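Local atomic coordinates of aldehyde dehydrogenase family protein (Pseudomonas syringae pv. tomato, PDB entry 5IUV), a protein that probably oxidises indole-3-acetaldehyde to the auxin indole-3-acetic acid, with NAD+ as the electron acceptor. Residues Lys84-Met87 and Ile88-Ala91; Leu104-Asp108 and Met109-Ile113. All coordinates share one frame; numbering follows the deposited sequence.

Contact 1: residues Lys84-Met87 and Ile88-Ala91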
loop_
_atom_site.group_PDB
_atom_site.type_symbol
_atom_site.label_atom_id
_atom_site.label_comp_id
_atom_site.label_asym_id
_atom_site.label_seq_id
_atom_site.Cartn_x
_atom_site.Cartn_y
_atom_site.Cartn_z
ATOM N N LYS A 84 16.967 -12.570 -3.643
ATOM C CA LYS A 84 15.847 -13.313 -4.197
ATOM C C LYS A 84 16.320 -14.596 -4.889
ATOM O O LYS A 84 15.810 -15.681 -4.608
ATOM C CB LYS A 84 15.067 -12.441 -5.190
ATOM C CG LYS A 84 14.035 -13.207 -6.010
ATOM C CD LYS A 84 13.194 -12.283 -6.922
ATOM C CE LYS A 84 14.052 -11.667 -8.026
ATOM N NZ LYS A 84 13.248 -10.872 -9.014
ATOM N N ALA A 85 17.290 -14.464 -5.791
ATOM C CA ALA A 85 17.809 -15.611 -6.540
ATOM C C ALA A 85 18.374 -16.688 -5.615
ATOM O O ALA A 85 18.169 -17.880 -5.833
ATOM C CB ALA A 85 18.881 -15.157 -7.541
ATOM N N THR A 86 19.083 -16.257 -4.581
ATOM C CA THR A 86 19.673 -17.184 -3.623
ATOM C C THR A 86 18.596 -17.903 -2.813
ATOM O O THR A 86 18.683 -19.111 -2.601
ATOM C CB THR A 86 20.638 -16.452 -2.674
ATOM O OG1 THR A 86 21.693 -15.869 -3.443
ATOM C CG2 THR A 86 21.243 -17.406 -1.649
ATOM N N MET A 87 17.573 -17.167 -2.378
ATOM C CA MET A 87 16.487 -17.772 -1.597
ATOM C C MET A 87 15.717 -18.805 -2.414
ATOM O O MET A 87 15.306 -19.848 -1.897
ATOM C CB MET A 87 15.527 -16.695 -1.064
ATOM C CG MET A 87 16.125 -15.795 0.029
ATOM S SD MET A 87 16.746 -16.701 1.466
ATOM C CE MET A 87 15.235 -17.398 2.143
ATOM N N ILE A 88 15.542 -18.522 -3.698
ATOM C CA ILE A 88 14.866 -19.449 -4.597
ATOM C C ILE A 88 15.719 -20.706 -4.839
ATOM O O ILE A 88 15.187 -21.819 -4.856
ATOM C CB ILE A 88 14.500 -18.743 -5.925
ATOM C CG1 ILE A 88 13.465 -17.648 -5.645
ATOM C CG2 ILE A 88 13.956 -19.730 -6.948
ATOM C CD1 ILE A 88 13.226 -16.673 -6.822
ATOM N N ARG A 89 17.036 -20.545 -4.984
ATOM C CA ARG A 89 17.932 -21.708 -5.070
ATOM C C ARG A 89 17.909 -22.529 -3.780
ATOM O O ARG A 89 17.967 -23.757 -3.821
ATOM C CB ARG A 89 19.375 -21.279 -5.375
ATOM C CG ARG A 89 19.605 -20.819 -6.813
ATOM C CD ARG A 89 21.099 -20.762 -7.146
ATOM N NE ARG A 89 21.839 -19.892 -6.231
ATOM C CZ ARG A 89 21.989 -18.582 -6.405
ATOM N NH1 ARG A 89 21.448 -17.985 -7.460
ATOM N NH2 ARG A 89 22.684 -17.867 -5.529
ATOM N N PHE A 90 17.830 -21.841 -2.643
ATOM C CA PHE A 90 17.743 -22.488 -1.330
ATOM C C PHE A 90 16.495 -23.367 -1.298
ATOM O O PHE A 90 16.554 -24.545 -0.932
ATOM C CB PHE A 90 17.714 -21.420 -0.224
ATOM C CG PHE A 90 17.886 -21.956 1.196
ATOM C CD1 PHE A 90 18.135 -23.298 1.448
ATOM C CD2 PHE A 90 17.781 -21.088 2.279
ATOM C CE1 PHE A 90 18.286 -23.767 2.764
ATOM C CE2 PHE A 90 17.934 -21.542 3.593
ATOM C CZ PHE A 90 18.184 -22.886 3.832
ATOM N N ALA A 91 15.366 -22.793 -1.706
ATOM C CA ALA A 91 14.126 -23.550 -1.768
ATOM C C ALA A 91 14.286 -24.728 -2.726
ATOM O O ALA A 91 13.837 -25.842 -2.440
ATOM C CB ALA A 91 12.976 -22.662 -2.196
#

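Contact 2: residues Leu104-Asp108 and Met109-Ile113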
loop_
_atom_site.group_PDB
_atom_site.type_symbol
_atom_site.label_atom_id
_atom_site.label_comp_id
_atom_site.label_asym_id
_atom_site.label_seq_id
_atom_site.Cartn_x
_atom_site.Cartn_y
_atom_site.Cartn_z
ATOM N N LEU A 104 14.127 -37.856 7.221
ATOM C CA LEU A 104 14.665 -37.362 8.485
ATOM C C LEU A 104 13.558 -36.873 9.411
ATOM O O LEU A 104 13.573 -37.154 10.608
ATOM C CB LEU A 104 15.669 -36.234 8.242
ATOM C CG LEU A 104 17.020 -36.640 7.654
ATOM C CD1 LEU A 104 17.797 -35.394 7.252
ATOM C CD2 LEU A 104 17.815 -37.477 8.638
ATOM N N GLU A 105 12.599 -36.142 8.851
ATOM C CA GLU A 105 11.496 -35.592 9.631
ATOM C C GLU A 105 10.647 -36.703 10.234
ATOM O O GLU A 105 10.324 -36.691 11.430
ATOM C CB GLU A 105 10.629 -34.688 8.753
ATOM C CG GLU A 105 9.866 -33.630 9.515
ATOM C CD GLU A 105 10.708 -32.391 9.766
ATOM O OE1 GLU A 105 11.788 -32.516 10.386
ATOM O OE2 GLU A 105 10.286 -31.291 9.343
ATOM N N THR A 106 10.302 -37.678 9.399
ATOM C CA THR A 106 9.501 -38.809 9.843
ATOM C C THR A 106 10.213 -39.621 10.925
ATOM O O THR A 106 9.616 -39.957 11.944
ATOM C CB THR A 106 9.139 -39.718 8.654
ATOM O OG1 THR A 106 8.121 -39.073 7.879
ATOM C CG2 THR A 106 8.622 -41.082 9.130
ATOM N N LEU A 107 11.487 -39.931 10.709
ATOM C CA LEU A 107 12.261 -40.673 11.703
ATOM C C LEU A 107 12.436 -39.875 12.994
ATOM O O LEU A 107 12.400 -40.435 14.089
ATOM C CB LEU A 107 13.632 -41.060 11.138
ATOM C CG LEU A 107 13.612 -42.074 9.992
ATOM C CD1 LEU A 107 15.001 -42.233 9.396
ATOM C CD2 LEU A 107 13.064 -43.414 10.489
ATOM N N ASP A 108 12.614 -38.567 12.860
ATOM C CA ASP A 108 12.930 -37.713 14.005
ATOM C C ASP A 108 11.742 -37.549 14.953
ATOM O O ASP A 108 11.887 -37.675 16.169
ATOM C CB ASP A 108 13.398 -36.343 13.514
ATOM C CG ASP A 108 14.293 -35.633 14.497
ATOM O OD1 ASP A 108 14.455 -36.109 15.648
ATOM O OD2 ASP A 108 14.821 -34.570 14.108
ATOM N N MET A 109 10.564 -37.260 14.409
ATOM C CA MET A 109 9.436 -36.945 15.282
ATOM C C MET A 109 8.144 -37.702 14.961
ATOM O O MET A 109 7.110 -37.446 15.574
ATOM C CB MET A 109 9.187 -35.427 15.274
ATOM C CG MET A 109 9.117 -34.786 13.891
ATOM S SD MET A 109 7.586 -35.173 13.029
ATOM C CE MET A 109 6.366 -34.534 14.184
ATOM N N GLY A 110 8.200 -38.619 13.999
ATOM C CA GLY A 110 7.159 -39.623 13.868
ATOM C C GLY A 110 5.985 -39.399 12.934
ATOM O O GLY A 110 5.096 -40.242 12.881
ATOM N N LYS A 111 5.952 -38.295 12.193
ATOM C CA LYS A 111 4.804 -38.057 11.315
ATOM C C LYS A 111 4.892 -38.957 10.072
ATOM O O LYS A 111 5.980 -39.391 9.700
ATOM C CB LYS A 111 4.706 -36.573 10.929
ATOM C CG LYS A 111 5.693 -36.115 9.882
ATOM C CD LYS A 111 5.367 -34.696 9.438
ATOM C CE LYS A 111 5.368 -33.740 10.623
ATOM N NZ LYS A 111 4.703 -32.462 10.298
ATOM N N PRO A 112 3.743 -39.270 9.448
ATOM C CA PRO A 112 3.742 -40.181 8.296
ATOM C C PRO A 112 4.615 -39.674 7.153
ATOM O O PRO A 112 4.634 -38.472 6.893
ATOM C CB PRO A 112 2.266 -40.220 7.880
ATOM C CG PRO A 112 1.514 -39.858 9.123
ATOM C CD PRO A 112 2.378 -38.830 9.796
ATOM N N ILE A 113 5.329 -40.581 6.496
ATOM C CA ILE A 113 6.261 -40.219 5.433
ATOM C C ILE A 113 5.551 -39.498 4.283
ATOM O O ILE A 113 6.115 -38.591 3.668
ATOM C CB ILE A 113 7.019 -41.471 4.892
ATOM C CG1 ILE A 113 8.124 -41.056 3.920
ATOM C CG2 ILE A 113 6.060 -42.483 4.256
ATOM C CD1 ILE A 113 9.198 -40.186 4.564
#

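Contact 1: residues Lys84-Met87 and Ile88-Ala91
The Lys84 and Ile88 side chains run alongside each other, one turn apart, the lysine methylene CG resting 3.7 Å from the Ile88 methyl CD1. The lysine chain then bends at chi3 (67°), and NZ is held beyond this pair by salt bridges to Asp136 and to Glu133 of the second subunit. Arg89 N bonds to Ala85 O at 3.0 Å, and the guanidinium folds back so that one face, off-centre, lies over that oxygen and Thr86 CA, while Ala85 CB is 3.8 Å from Arg89 NH1. Thr86 OG1 approaches Arg89 NH2 at 3.1 Å, but the angle is poor for a bond; the hydroxyl bonds to Lys82 O, and Arg89 NE to Ala210 O. Met87 curls through two bends to bring CE within 4.5 Å of Phe90 CD2, an oblique and loose apolar contact. Both side chains also pack on Leu128 and Leu182. Four i to i+4 backbone bonds, from Lys84 O–Ile88 N to Met87 O–Ala91 N, run beneath these pairs, the regular pattern of an alpha-helix with one face buried among neighbouring helices.

Contact 2: residues Leu104-Asp108 and Met109-Ile113
Thr106 reaches from the last turn of helix 98-109 to the chain that leaves it, meeting Lys111 and Ile113. Its CB sits 3.3 Å from Lys111 O and 4.1 Å from the Ile113 methyl CD1. From there the branches part. The methyl CG2 also lies against Lys111 O. Placed beside the backbone N by chi1 of -75°, Thr106 OG1 donates to Lys111 O at 2.8 Å. This donor is tilted 34° from the carbonyl plane. Around OG1 lie Ile113 CA and CD1, and OG1 is also hydrogen-bonded to Ser116 OG.

The backbone leaves helical geometry at Gly110. Met109 N still bonds to Glu105 O at 3.0 Å, and Gly110 N meets Thr106 O at 2.8 Å from above the carbonyl plane. Gly110 then turns the chain with a positive phi (94°), a region glycine enters easily. Met109 folds its CG and SD over Glu105 O, and SD accepts a weak hydrogen bond from Lys111 N.

The polar ends of this buried turn are satisfied by further partners: Glu105 OE2 accepts from Leu171 N, OE1 is hydrogen-bonded to Thr199 OG1, and Lys111 NZ pairs with Asp120 and Asn168 O. With Lys111 also against Phe169, which binds (indol-3-yl)acetate, this bonding links the helix end to that site; the salt bridge to Asp120, with Glu105 OE2 5.8 Å from Lys111 NZ, would probably favour a charged lysine.

Overall arrangement
The two contacts lie on successive helices, 80-96 and 98-109, yet their centres are about 25 Å apart and their nearest atoms about 12 Å, so they do not touch. Contact 1 is partly buried in mid-helix, with apolar residues turned to other helices and charged ones at the margin, where Lys84 reaches a second subunit. Contact 2 is wholly buried, and no other chain of the assembly touches it. Helix 113-134 serves both: it packs against Met87 and Phe90 of contact 1 and starts at the end of contact 2. Repetitive backbone bonding governs the first; contact 2 mixes backbone bonds with side-chain-to-backbone ones, beside Phe169 and Trp167, which bind (indol-3-yl)acetate and the cofactor.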